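Pullulanase (PDB 2YOC) probably hydrolyses the alpha-1,6-glucosidic linkages of pullulan and related branched dextrins, as a calcium-containing glycoside hydrolase that is a substrate of type 2 secretion. Local coordinates at residues V23-V28 against G202-R207; F160-A165 against I261-V266; L176-Q181 against S228-F233; V186-S191 against G247-I252. All blocks are in the same frame, centred on the assembly; numbering follows the deposited sequence.

Contact 1: V23-V28 against G202-R207; sequences VRLPDV and GKFTDR
A very short antiparallel strand pairing joins the N-terminal arm of the chain, at Val23 and Arg24, to Lys203 and Phe204 of the pullulanase N2 domain. Its centre is the non-hydrogen-bonded pair of Arg24 and Lys203, whose CA atoms lie 4.3 Å apart. One backbone bond flanks this pair at each end: Phe204 N donates to Val23 O at 2.9 Å, and Leu25 N donates to Gly202 O at 2.7 Å. Gly202 has a positive phi of 72°, a conformation that favours glycine, and its carbonyl oxygen is the atom near Leu25 CB and CD1.

The two faces differ in chemistry. On one, the aliphatic roots of Arg24 and Lys203 meet, with Arg24 CB 4.1 Å from Lys203 CG, before both charged ends lead away from the contact. On the other, Val23 and Phe204 pack on each other, on the side of strands 185-191 and 248-254; Leu25, just beyond the pair, touches Ala198. Backbone bonds between Arg24 and both Gly258 and Leu260 tie the arm to the start of strand 260-267 and the loop before it.

Phe204 CG stands anti to the carbonyl carbon (chi1 -69°), which sets the ring beside Val23 and Leu25. Val23 O comes in at the ring edge, and Val23 CG1 touches Phe204 CD1 at 3.7 Å. The Leu25 and Phe204 side chains cross at about a right angle, with Leu25 CD1 3.6 Å from Phe204 CE1.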
loop_
_atom_site.group_PDB
_atom_site.type_symbol
_atom_site.label_atom_id
_atom_site.label_comp_id
_atom_site.label_asym_id
_atom_site.label_seq_id
_atom_site.Cartn_x
_atom_site.Cartn_y
_atom_site.Cartn_z
ATOM N N VAL B 23 1.520 60.802 -21.230
ATOM C CA VAL B 23 1.119 60.156 -19.991
ATOM C C VAL B 23 1.126 61.203 -18.883
ATOM O O VAL B 23 2.089 61.953 -18.736
ATOM C CB VAL B 23 1.934 58.878 -19.681
ATOM C CG1 VAL B 23 1.599 58.311 -18.298
ATOM C CG2 VAL B 23 1.682 57.817 -20.759
ATOM N N ARG B 24 -0.003 61.327 -18.191
ATOM C CA ARG B 24 -0.173 62.311 -17.134
ATOM C C ARG B 24 -0.935 61.768 -15.920
ATOM O O ARG B 24 -1.637 60.756 -16.016
ATOM C CB ARG B 24 -0.810 63.610 -17.677
ATOM C CG ARG B 24 -2.026 63.411 -18.583
ATOM C CD ARG B 24 -2.806 64.700 -18.750
ATOM N NE ARG B 24 -3.731 64.980 -17.647
ATOM C CZ ARG B 24 -4.992 64.559 -17.605
ATOM N NH1 ARG B 24 -5.476 63.795 -18.577
ATOM N NH2 ARG B 24 -5.773 64.883 -16.581
ATOM N N LEU B 25 -0.758 62.436 -14.775
ATOM C CA LEU B 25 -1.391 62.100 -13.497
ATOM C C LEU B 25 -2.906 62.437 -13.526
ATOM O O LEU B 25 -3.282 63.264 -14.355
ATOM C CB LEU B 25 -0.680 62.914 -12.394
ATOM C CG LEU B 25 0.360 62.186 -11.530
ATOM C CD1 LEU B 25 1.574 61.811 -12.316
ATOM C CD2 LEU B 25 0.798 63.041 -10.373
ATOM N N PRO B 26 -3.802 61.867 -12.664
ATOM C CA PRO B 26 -5.231 62.265 -12.710
ATOM C C PRO B 26 -5.471 63.758 -12.476
ATOM O O PRO B 26 -4.708 64.356 -11.721
ATOM C CB PRO B 26 -5.879 61.416 -11.602
ATOM C CG PRO B 26 -4.776 61.055 -10.683
ATOM C CD PRO B 26 -3.582 60.869 -11.606
ATOM N N ASP B 27 -6.472 64.378 -13.164
ATOM C CA ASP B 27 -6.765 65.822 -13.014
ATOM C C ASP B 27 -7.388 66.150 -11.655
ATOM O O ASP B 27 -8.585 66.394 -11.530
ATOM C CB ASP B 27 -7.549 66.418 -14.203
ATOM C CG ASP B 27 -7.586 67.950 -14.254
ATOM O OD1 ASP B 27 -6.751 68.600 -13.569
ATOM O OD2 ASP B 27 -8.412 68.496 -15.017
ATOM N N VAL B 28 -6.545 66.119 -10.637
ATOM C CA VAL B 28 -6.852 66.360 -9.233
ATOM C C VAL B 28 -5.661 67.171 -8.718
ATOM O O VAL B 28 -4.520 66.761 -8.940
ATOM C CB VAL B 28 -6.979 65.001 -8.469
ATOM C CG1 VAL B 28 -6.901 65.206 -6.944
ATOM C CG2 VAL B 28 -8.247 64.230 -8.870
ATOM N N GLY B 202 2.499 67.175 -13.673
ATOM C CA GLY B 202 2.127 65.769 -13.530
ATOM C C GLY B 202 2.190 64.994 -14.831
ATOM O O GLY B 202 1.401 64.067 -15.028
ATOM N N LYS B 203 3.140 65.362 -15.727
ATOM C CA LYS B 203 3.363 64.714 -17.025
ATOM C C LYS B 203 4.671 63.901 -17.050
ATOM O O LYS B 203 5.667 64.265 -16.417
ATOM C CB LYS B 203 3.387 65.742 -18.164
ATOM C CG LYS B 203 2.079 66.459 -18.435
ATOM C CD LYS B 203 2.229 67.348 -19.667
ATOM C CE LYS B 203 1.045 68.256 -19.900
ATOM N NZ LYS B 203 1.131 68.944 -21.212
ATOM N N PHE B 204 4.653 62.807 -17.816
ATOM C CA PHE B 204 5.799 61.939 -18.015
ATOM C C PHE B 204 6.382 62.355 -19.340
ATOM O O PHE B 204 5.921 61.948 -20.415
ATOM C CB PHE B 204 5.417 60.452 -17.933
ATOM C CG PHE B 204 5.017 60.039 -16.528
ATOM C CD1 PHE B 204 3.729 60.267 -16.055
ATOM C CD2 PHE B 204 5.933 59.438 -15.674
ATOM C CE1 PHE B 204 3.369 59.896 -14.756
ATOM C CE2 PHE B 204 5.566 59.064 -14.374
ATOM C CZ PHE B 204 4.291 59.294 -13.923
ATOM N N THR B 205 7.345 63.285 -19.221
ATOM C CA THR B 205 8.102 63.964 -20.278
ATOM C C THR B 205 9.373 63.204 -20.737
ATOM O O THR B 205 9.900 63.509 -21.817
ATOM C CB THR B 205 8.478 65.341 -19.775
ATOM O OG1 THR B 205 9.145 65.172 -18.520
ATOM C CG2 THR B 205 7.273 66.233 -19.602
ATOM N N ASP B 206 9.880 62.252 -19.894
ATOM C CA ASP B 206 11.054 61.414 -20.181
ATOM C C ASP B 206 10.840 60.615 -21.452
ATOM O O ASP B 206 9.715 60.231 -21.773
ATOM C CB ASP B 206 11.364 60.431 -19.044
ATOM C CG ASP B 206 11.612 61.044 -17.690
ATOM O OD1 ASP B 206 12.737 61.549 -17.472
ATOM O OD2 ASP B 206 10.806 60.791 -16.775
ATOM N N ARG B 207 11.921 60.366 -22.178
ATOM C CA ARG B 207 11.921 59.603 -23.422
ATOM C C ARG B 207 11.271 58.209 -23.176
ATOM O O ARG B 207 11.353 57.689 -22.064
ATOM C CB ARG B 207 13.385 59.404 -23.862
ATOM C CG ARG B 207 14.158 60.633 -24.373
ATOM C CD ARG B 207 14.748 60.401 -25.767
ATOM N NE ARG B 207 13.697 60.088 -26.748
ATOM C CZ ARG B 207 13.879 59.967 -28.063
ATOM N NH1 ARG B 207 15.086 60.142 -28.594
ATOM N NH2 ARG B 207 12.856 59.670 -28.855
#

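Contact 2: F160-A165 against I261-V266; sequences FGVALA and ISATQV
At Gly161 the loop that follows helix 152-159 draws alongside strand 260-267, and Val162 makes the first close contact. Its two methyls divide the strand between them: CG2 rests on Ala263 CB at 3.8 Å, while CG1, anti to the backbone N (chi1 -166°), passes over the peptide between Thr264 and Gln265, 3.7 Å from Thr264 C. The CA-H of Val162 is also directed at Ala263 O, which accepts a fairly straight hydrogen bond from Ala163 N at 2.9 Å. That carbonyl is therefore approached by two successive residues of the loop.

The touching parts run in roughly the same direction, 37° apart, but the loop forms no regular strand pair. The strand belongs to the mixed sheet of the N2 domain. Near its start it carries a classic beta bulge, Ile261 and Ser262 both facing Ala253, where the chain turns a corner.

At Ala163 the polarity reverses, and its carbonyl oxygen accepts the hydroxyl of Thr264, with OG1 2.9 Å from Ala163 O. The same hydroxyl is bonded to the backbone N of Glu166, so two bonds, to Ala163 O and from Glu166 N, hold it in place. Leu164 has a positive phi of 58° and sends its side chain outward, yet its carbonyl turns inward to receive Gln265 N, at 2.9 Å from Leu164 O. Ala165 finally lies alongside Gln265, its CB 4.2 Å from Gln265 CB, just before the chain enters strand 167-169.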
loop_
_atom_site.group_PDB
_atom_site.type_symbol
_atom_site.label_atom_id
_atom_site.label_comp_id
_atom_site.label_asym_id
_atom_site.label_seq_id
_atom_site.Cartn_x
_atom_site.Cartn_y
_atom_site.Cartn_z
ATOM N N PHE B 160 0.644 58.078 -7.269
ATOM C CA PHE B 160 0.496 58.138 -8.728
ATOM C C PHE B 160 1.857 58.128 -9.421
ATOM O O PHE B 160 2.140 58.956 -10.285
ATOM C CB PHE B 160 -0.409 59.331 -9.108
ATOM C CG PHE B 160 -1.793 59.163 -8.517
ATOM C CD1 PHE B 160 -2.700 58.274 -9.077
ATOM C CD2 PHE B 160 -2.163 59.834 -7.353
ATOM C CE1 PHE B 160 -3.969 58.096 -8.514
ATOM C CE2 PHE B 160 -3.417 59.618 -6.769
ATOM C CZ PHE B 160 -4.316 58.766 -7.361
ATOM N N GLY B 161 2.690 57.178 -8.997
ATOM C CA GLY B 161 4.051 57.007 -9.479
ATOM C C GLY B 161 4.604 55.606 -9.418
ATOM O O GLY B 161 3.895 54.621 -9.163
ATOM N N VAL B 162 5.898 55.563 -9.665
ATOM C CA VAL B 162 6.635 54.351 -9.842
ATOM C C VAL B 162 6.718 53.590 -8.537
ATOM O O VAL B 162 7.189 54.130 -7.538
ATOM C CB VAL B 162 7.998 54.564 -10.557
ATOM C CG1 VAL B 162 8.583 53.234 -11.031
ATOM C CG2 VAL B 162 7.929 55.572 -11.701
ATOM N N ALA B 163 6.183 52.355 -8.548
ATOM C CA ALA B 163 6.122 51.445 -7.406
ATOM C C ALA B 163 6.447 50.014 -7.824
ATOM O O ALA B 163 6.027 49.588 -8.904
ATOM C CB ALA B 163 4.737 51.486 -6.792
ATOM N N LEU B 164 7.163 49.264 -6.947
ATOM C CA LEU B 164 7.565 47.849 -7.141
ATOM C C LEU B 164 8.419 47.602 -8.417
ATOM O O LEU B 164 8.803 48.561 -9.084
ATOM C CB LEU B 164 6.349 46.877 -7.067
ATOM C CG LEU B 164 5.286 47.131 -5.984
ATOM C CD1 LEU B 164 3.938 46.619 -6.415
ATOM C CD2 LEU B 164 5.671 46.519 -4.675
ATOM N N ALA B 165 8.766 46.338 -8.715
ATOM C CA ALA B 165 9.565 45.978 -9.885
ATOM C C ALA B 165 8.863 44.818 -10.611
ATOM O O ALA B 165 9.382 43.702 -10.696
ATOM C CB ALA B 165 10.955 45.575 -9.447
ATOM N N ILE B 261 -2.093 54.413 -15.150
ATOM C CA ILE B 261 -2.739 53.332 -14.422
ATOM C C ILE B 261 -1.653 52.819 -13.477
ATOM O O ILE B 261 -1.816 52.876 -12.252
ATOM C CB ILE B 261 -3.324 52.219 -15.359
ATOM C CG1 ILE B 261 -4.112 52.802 -16.560
ATOM C CG2 ILE B 261 -4.190 51.234 -14.563
ATOM C CD1 ILE B 261 -4.487 51.794 -17.658
ATOM N N SER B 262 -0.495 52.419 -14.067
ATOM C CA SER B 262 0.649 51.821 -13.378
ATOM C C SER B 262 1.998 52.267 -13.953
ATOM O O SER B 262 2.145 52.466 -15.165
ATOM C CB SER B 262 0.549 50.295 -13.447
ATOM O OG SER B 262 0.938 49.673 -12.232
ATOM N N ALA B 263 2.980 52.391 -13.053
ATOM C CA ALA B 263 4.377 52.721 -13.318
ATOM C C ALA B 263 5.206 51.832 -12.372
ATOM O O ALA B 263 5.021 51.889 -11.152
ATOM C CB ALA B 263 4.636 54.199 -13.047
ATOM N N THR B 264 6.054 50.962 -12.938
ATOM C CA THR B 264 6.865 50.005 -12.167
ATOM C C THR B 264 8.316 49.959 -12.670
ATOM O O THR B 264 8.574 50.259 -13.842
ATOM C CB THR B 264 6.186 48.603 -12.177
ATOM O OG1 THR B 264 6.638 47.816 -11.071
ATOM C CG2 THR B 264 6.382 47.848 -13.497
ATOM N N GLN B 265 9.255 49.552 -11.788
ATOM C CA GLN B 265 10.668 49.398 -12.138
ATOM C C GLN B 265 10.848 48.101 -12.936
ATOM O O GLN B 265 9.967 47.227 -12.912
ATOM C CB GLN B 265 11.570 49.422 -10.899
ATOM C CG GLN B 265 11.634 50.769 -10.195
ATOM C CD GLN B 265 12.885 50.904 -9.355
ATOM O OE1 GLN B 265 12.870 50.821 -8.113
ATOM N NE2 GLN B 265 14.018 51.132 -10.019
ATOM N N VAL B 266 11.959 47.994 -13.686
ATOM C CA VAL B 266 12.201 46.833 -14.551
ATOM C C VAL B 266 13.373 45.977 -14.066
ATOM O O VAL B 266 14.459 46.495 -13.781
ATOM C CB VAL B 266 12.374 47.275 -16.038
ATOM C CG1 VAL B 266 12.482 46.075 -16.981
ATOM C CG2 VAL B 266 11.258 48.213 -16.487
#

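Contact 3: L176-Q181 against S228-F233; sequences LWPGGQ and SSYAAF
Leu176 and Ala232 form the antiparallel, non-hydrogen-bonded pair at which strands 174-176 and 232-234, neighbours in the mixed sheet of the N2 domain, begin to part. Beyond it segment 176-181 turns at 177-181, and segment 228-233 packs against that turn.

One backbone hydrogen bond joins the segments, Trp177 N to Ala231 O at 2.8 Å. It is nearly straight (170° at the hydrogen) and lies in the carbonyl plane. The CA-H of Leu176 leans on the same oxygen. Within the turn, Gln181 N bonds back to Pro178 O.

Apolar contacts lie beside it. Leu176 CD2 reaches Ala232 CB at 3.8 Å, and Leu176 CB meets Tyr230 CB. Ala231 CB is covered by Gln181, whose CB lies 3.7 Å away; CG anti to the backbone N (chi1 168°) and a bend at chi2 bring Gln181 CD and NE2 near the same methyl. Pro178 and Gln181 also pack on Pro213 and Thr214 of the second subunit, placing this side of the turn at an interface.

Two aromatic rings of 228-233 meet the turn in different ways. Pro178 lies over one face of Tyr230 in a CH-pi contact, CG 3.8 Å from the ring centroid and 16° off the normal. The Trp177 indole, for its part, has the backbone of Gly179 and Gly180 from its own turn over one face, while its NE1 is bonded to Glu166. Phe233, by contrast, offers its edge to the turn, with CE1 directed at Trp177 O and CZ at Gly180 O.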
loop_
_atom_site.group_PDB
_atom_site.type_symbol
_atom_site.label_atom_id
_atom_site.label_comp_id
_atom_site.label_asym_id
_atom_site.label_seq_id
_atom_site.Cartn_x
_atom_site.Cartn_y
_atom_site.Cartn_z
ATOM N N LEU B 176 8.290 41.393 -20.132
ATOM C CA LEU B 176 7.158 40.675 -19.538
ATOM C C LEU B 176 6.590 41.470 -18.405
ATOM O O LEU B 176 7.333 41.891 -17.510
ATOM C CB LEU B 176 7.508 39.255 -19.075
ATOM C CG LEU B 176 8.124 38.324 -20.110
ATOM C CD1 LEU B 176 8.640 37.089 -19.453
ATOM C CD2 LEU B 176 7.142 37.965 -21.205
ATOM N N TRP B 177 5.277 41.742 -18.476
ATOM C CA TRP B 177 4.583 42.513 -17.449
ATOM C C TRP B 177 3.090 42.206 -17.391
ATOM O O TRP B 177 2.341 42.603 -18.294
ATOM C CB TRP B 177 4.834 44.020 -17.611
ATOM C CG TRP B 177 4.287 44.867 -16.496
ATOM C CD1 TRP B 177 4.147 44.517 -15.181
ATOM C CD2 TRP B 177 3.917 46.248 -16.585
ATOM N NE1 TRP B 177 3.670 45.581 -14.456
ATOM C CE2 TRP B 177 3.518 46.661 -15.294
ATOM C CE3 TRP B 177 3.815 47.166 -17.649
ATOM C CZ2 TRP B 177 3.042 47.956 -15.036
ATOM C CZ3 TRP B 177 3.351 48.446 -17.389
ATOM C CH2 TRP B 177 2.990 48.836 -16.094
ATOM N N PRO B 178 2.630 41.541 -16.311
ATOM C CA PRO B 178 1.177 41.291 -16.180
ATOM C C PRO B 178 0.344 42.594 -16.008
ATOM O O PRO B 178 -0.813 42.656 -16.444
ATOM C CB PRO B 178 1.067 40.367 -14.953
ATOM C CG PRO B 178 2.462 40.048 -14.553
ATOM C CD PRO B 178 3.382 41.041 -15.146
ATOM N N GLY B 179 0.952 43.616 -15.400
ATOM C CA GLY B 179 0.304 44.898 -15.165
ATOM C C GLY B 179 -0.099 45.661 -16.411
ATOM O O GLY B 179 -1.021 46.471 -16.372
ATOM N N GLY B 180 0.605 45.426 -17.503
ATOM C CA GLY B 180 0.347 46.092 -18.769
ATOM C C GLY B 180 -0.566 45.308 -19.680
ATOM O O GLY B 180 -0.793 45.719 -20.823
ATOM N N GLN B 181 -1.080 44.160 -19.196
ATOM C CA GLN B 181 -1.979 43.276 -19.951
ATOM C C GLN B 181 -3.307 43.986 -20.254
ATOM O O GLN B 181 -3.939 44.535 -19.336
ATOM C CB GLN B 181 -2.224 41.958 -19.182
ATOM C CG GLN B 181 -3.351 41.094 -19.721
ATOM C CD GLN B 181 -2.842 39.773 -20.201
ATOM O OE1 GLN B 181 -2.766 38.772 -19.440
ATOM N NE2 GLN B 181 -2.509 39.737 -21.488
ATOM N N SER B 228 6.429 32.462 -17.667
ATOM C CA SER B 228 5.773 32.056 -18.916
ATOM C C SER B 228 4.323 32.537 -19.074
ATOM O O SER B 228 3.913 32.818 -20.203
ATOM C CB SER B 228 5.891 30.546 -19.125
ATOM O OG SER B 228 5.277 29.853 -18.053
ATOM N N SER B 229 3.575 32.667 -17.947
ATOM C CA SER B 229 2.184 33.115 -17.912
ATOM C C SER B 229 2.065 34.646 -18.031
ATOM O O SER B 229 1.004 35.141 -18.411
ATOM C CB SER B 229 1.497 32.616 -16.642
ATOM O OG SER B 229 1.924 33.284 -15.461
ATOM N N TYR B 230 3.148 35.390 -17.715
ATOM C CA TYR B 230 3.216 36.860 -17.778
ATOM C C TYR B 230 2.978 37.414 -19.199
ATOM O O TYR B 230 3.432 36.807 -20.188
ATOM C CB TYR B 230 4.585 37.345 -17.304
ATOM C CG TYR B 230 4.826 37.326 -15.812
ATOM C CD1 TYR B 230 4.309 36.314 -15.012
ATOM C CD2 TYR B 230 5.646 38.271 -15.214
ATOM C CE1 TYR B 230 4.551 36.279 -13.639
ATOM C CE2 TYR B 230 5.869 38.269 -13.839
ATOM C CZ TYR B 230 5.337 37.257 -13.053
ATOM O OH TYR B 230 5.589 37.239 -11.693
ATOM N N ALA B 231 2.284 38.579 -19.279
ATOM C CA ALA B 231 1.954 39.280 -20.517
ATOM C C ALA B 231 3.216 39.760 -21.240
ATOM O O ALA B 231 3.992 40.549 -20.674
ATOM C CB ALA B 231 1.041 40.464 -20.216
ATOM N N ALA B 232 3.412 39.285 -22.496
ATOM C CA ALA B 232 4.569 39.633 -23.336
ATOM C C ALA B 232 4.357 40.884 -24.190
ATOM O O ALA B 232 3.277 41.067 -24.756
ATOM C CB ALA B 232 4.964 38.453 -24.224
ATOM N N PHE B 233 5.408 41.734 -24.283
ATOM C CA PHE B 233 5.425 42.962 -25.086
ATOM C C PHE B 233 6.699 43.070 -25.913
ATOM O O PHE B 233 7.797 42.912 -25.376
ATOM C CB PHE B 233 5.268 44.220 -24.212
ATOM C CG PHE B 233 4.020 44.204 -23.369
ATOM C CD1 PHE B 233 4.027 43.642 -22.100
ATOM C CD2 PHE B 233 2.827 44.728 -23.851
ATOM C CE1 PHE B 233 2.863 43.622 -21.321
ATOM C CE2 PHE B 233 1.674 44.706 -23.068
ATOM C CZ PHE B 233 1.702 44.144 -21.814
#

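Contact 4: V186-S191 against G247-I252; sequences VRLYYS and GETVAI
Arg187 and Ile252, Tyr189 and Val250, and Ser191 and Glu248 are the hydrogen-bonded pairs of a regular antiparallel strand pairing in the N2 domain sheet. The axes of 186-191 and 248-252 approach to 4.6 Å, their N-to-C directions 154° apart. Six backbone bonds join them. Arg187 and Ile252 bond reciprocally, Arg187 N to Ile252 O and Ile252 N to Arg187 O, each 2.8 Å. The last pair is looser: Ser191 N lies 3.2 Å from Glu248 O and stands above the carbonyl plane.

On the face of Arg187, Tyr189 and Ile252, the tyrosine side chain crosses the isoleucine at about a right angle, with Tyr189 CD1 3.6 Å from Ile252 CD1. On the other face Leu188, its CG anti to the backbone N (chi1 -175°), extends CD1 to within 3.8 Å of Thr249 CB. Tyr190 CB touches Thr249 CG2 beside it, although the Tyr190 ring itself leads away.

Further out, neighbours hold these groups. Val23 and Phe204 pack on Tyr189 and Ile252, and Val266 of strand 260-267 supports Leu188 and Thr249. The Glu248 carboxylate turns from the pairing to a salt bridge with Arg357 and also accepts the backbone N of Val196. Tyr208 meets the Tyr189 ring and makes a cation-pi contact with Arg187, whose NH2 is bonded to Val21 O. The extended arginine chain completes the set: Arg187 NH1 donates to Tyr189 OH at 2.8 Å, with the hydroxyl almost in the guanidinium plane.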
loop_
_atom_site.group_PDB
_atom_site.type_symbol
_atom_site.label_atom_id
_atom_site.label_comp_id
_atom_site.label_asym_id
_atom_site.label_seq_id
_atom_site.Cartn_x
_atom_site.Cartn_y
_atom_site.Cartn_z
ATOM N N VAL B 186 1.020 51.099 -23.415
ATOM C CA VAL B 186 2.090 50.323 -22.760
ATOM C C VAL B 186 3.418 50.844 -23.285
ATOM O O VAL B 186 3.693 50.760 -24.489
ATOM C CB VAL B 186 1.934 48.767 -22.864
ATOM C CG1 VAL B 186 3.165 48.049 -22.327
ATOM C CG2 VAL B 186 0.689 48.284 -22.122
ATOM N N ARG B 187 4.221 51.431 -22.388
ATOM C CA ARG B 187 5.496 52.027 -22.801
ATOM C C ARG B 187 6.681 51.728 -21.907
ATOM O O ARG B 187 6.523 51.528 -20.697
ATOM C CB ARG B 187 5.360 53.548 -22.886
ATOM C CG ARG B 187 4.566 54.044 -24.066
ATOM C CD ARG B 187 4.050 55.434 -23.754
ATOM N NE ARG B 187 3.229 55.970 -24.834
ATOM C CZ ARG B 187 2.772 57.216 -24.874
ATOM N NH1 ARG B 187 3.069 58.073 -23.900
ATOM N NH2 ARG B 187 2.009 57.616 -25.883
ATOM N N LEU B 188 7.884 51.804 -22.494
ATOM C CA LEU B 188 9.107 51.674 -21.724
ATOM C C LEU B 188 9.823 53.033 -21.643
ATOM O O LEU B 188 10.568 53.398 -22.547
ATOM C CB LEU B 188 10.020 50.541 -22.231
ATOM C CG LEU B 188 11.283 50.252 -21.416
ATOM C CD1 LEU B 188 10.947 49.841 -20.003
ATOM C CD2 LEU B 188 12.115 49.187 -22.089
ATOM N N TYR B 189 9.546 53.788 -20.570
ATOM C CA TYR B 189 10.171 55.081 -20.302
ATOM C C TYR B 189 11.575 54.842 -19.765
ATOM O O TYR B 189 11.814 53.826 -19.103
ATOM C CB TYR B 189 9.329 55.899 -19.295
ATOM C CG TYR B 189 8.107 56.551 -19.919
ATOM C CD1 TYR B 189 6.972 55.800 -20.234
ATOM C CD2 TYR B 189 8.097 57.911 -20.223
ATOM C CE1 TYR B 189 5.859 56.389 -20.836
ATOM C CE2 TYR B 189 6.989 58.512 -20.821
ATOM C CZ TYR B 189 5.873 57.745 -21.133
ATOM O OH TYR B 189 4.781 58.346 -21.721
ATOM N N TYR B 190 12.507 55.768 -20.060
ATOM C CA TYR B 190 13.906 55.675 -19.631
ATOM C C TYR B 190 14.549 57.042 -19.367
ATOM O O TYR B 190 14.149 58.037 -19.961
ATOM C CB TYR B 190 14.736 54.862 -20.651
ATOM C CG TYR B 190 14.722 55.431 -22.058
ATOM C CD1 TYR B 190 13.705 55.101 -22.956
ATOM C CD2 TYR B 190 15.730 56.288 -22.499
ATOM C CE1 TYR B 190 13.670 55.640 -24.245
ATOM C CE2 TYR B 190 15.728 56.800 -23.800
ATOM C CZ TYR B 190 14.692 56.474 -24.669
ATOM O OH TYR B 190 14.658 56.986 -25.944
ATOM N N SER B 191 15.543 57.079 -18.466
ATOM C CA SER B 191 16.337 58.258 -18.105
ATOM C C SER B 191 17.739 57.817 -17.726
ATOM O O SER B 191 17.919 56.965 -16.839
ATOM C CB SER B 191 15.702 59.059 -16.970
ATOM O OG SER B 191 16.447 60.231 -16.667
ATOM N N GLY B 247 21.065 53.199 -17.682
ATOM C CA GLY B 247 20.386 53.916 -16.612
ATOM C C GLY B 247 19.080 53.315 -16.175
ATOM O O GLY B 247 18.960 52.093 -16.091
ATOM N N GLU B 248 18.113 54.170 -15.841
ATOM C CA GLU B 248 16.807 53.710 -15.392
ATOM C C GLU B 248 15.863 53.423 -16.571
ATOM O O GLU B 248 15.985 54.038 -17.634
ATOM C CB GLU B 248 16.165 54.720 -14.418
ATOM C CG GLU B 248 14.905 54.176 -13.767
ATOM C CD GLU B 248 14.372 54.947 -12.583
ATOM O OE1 GLU B 248 14.991 54.870 -11.495
ATOM O OE2 GLU B 248 13.282 55.550 -12.719
ATOM N N THR B 249 14.972 52.445 -16.380
ATOM C CA THR B 249 13.875 52.085 -17.267
ATOM C C THR B 249 12.665 51.859 -16.361
ATOM O O THR B 249 12.798 51.333 -15.249
ATOM C CB THR B 249 14.137 50.839 -18.123
ATOM O OG1 THR B 249 14.388 49.725 -17.271
ATOM C CG2 THR B 249 15.234 51.038 -19.142
ATOM N N VAL B 250 11.494 52.270 -16.821
ATOM C CA VAL B 250 10.268 52.130 -16.047
ATOM C C VAL B 250 9.160 51.712 -17.018
ATOM O O VAL B 250 9.009 52.344 -18.080
ATOM C CB VAL B 250 9.933 53.455 -15.296
ATOM C CG1 VAL B 250 8.481 53.502 -14.856
ATOM C CG2 VAL B 250 10.855 53.670 -14.104
ATOM N N ALA B 251 8.398 50.649 -16.663
ATOM C CA ALA B 251 7.285 50.212 -17.492
ATOM C C ALA B 251 6.023 50.995 -17.123
ATOM O O ALA B 251 5.644 51.058 -15.946
ATOM C CB ALA B 251 7.065 48.735 -17.326
ATOM N N ILE B 252 5.426 51.669 -18.122
ATOM C CA ILE B 252 4.239 52.485 -17.887
ATOM C C ILE B 252 3.010 52.024 -18.660
ATOM O O ILE B 252 3.069 51.815 -19.884
ATOM C CB ILE B 252 4.488 54.028 -17.942
ATOM C CG1 ILE B 252 5.606 54.418 -16.961
ATOM C CG2 ILE B 252 3.197 54.784 -17.607
ATOM C CD1 ILE B 252 5.937 55.877 -16.802
#

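How the contacts relate
Contacts 3 and 4 are buried, whereas contacts 1 and 2 are only partly so. Contacts 2, 3 and 4 share the mixed sheet of the N2 domain: strands 248-254 and 260-267 are neighbours, with Ala251 N probably bonded to Thr264 O, and Trp177 of contact 3 packs on both. Contact 1 lies beside this sheet as a separate two-stranded pairing and adjoins contact 4, where Arg207 O is probably hydrogen-bonded to Tyr190 N. Leu25 also touches Phe160 O of contact 2. Regular backbone pairing dominates contact 4. Contact 2 depends on a threonine hydroxyl and irregular backbone bonds, contact 3 on aromatic rings and a turn that reaches a second subunit.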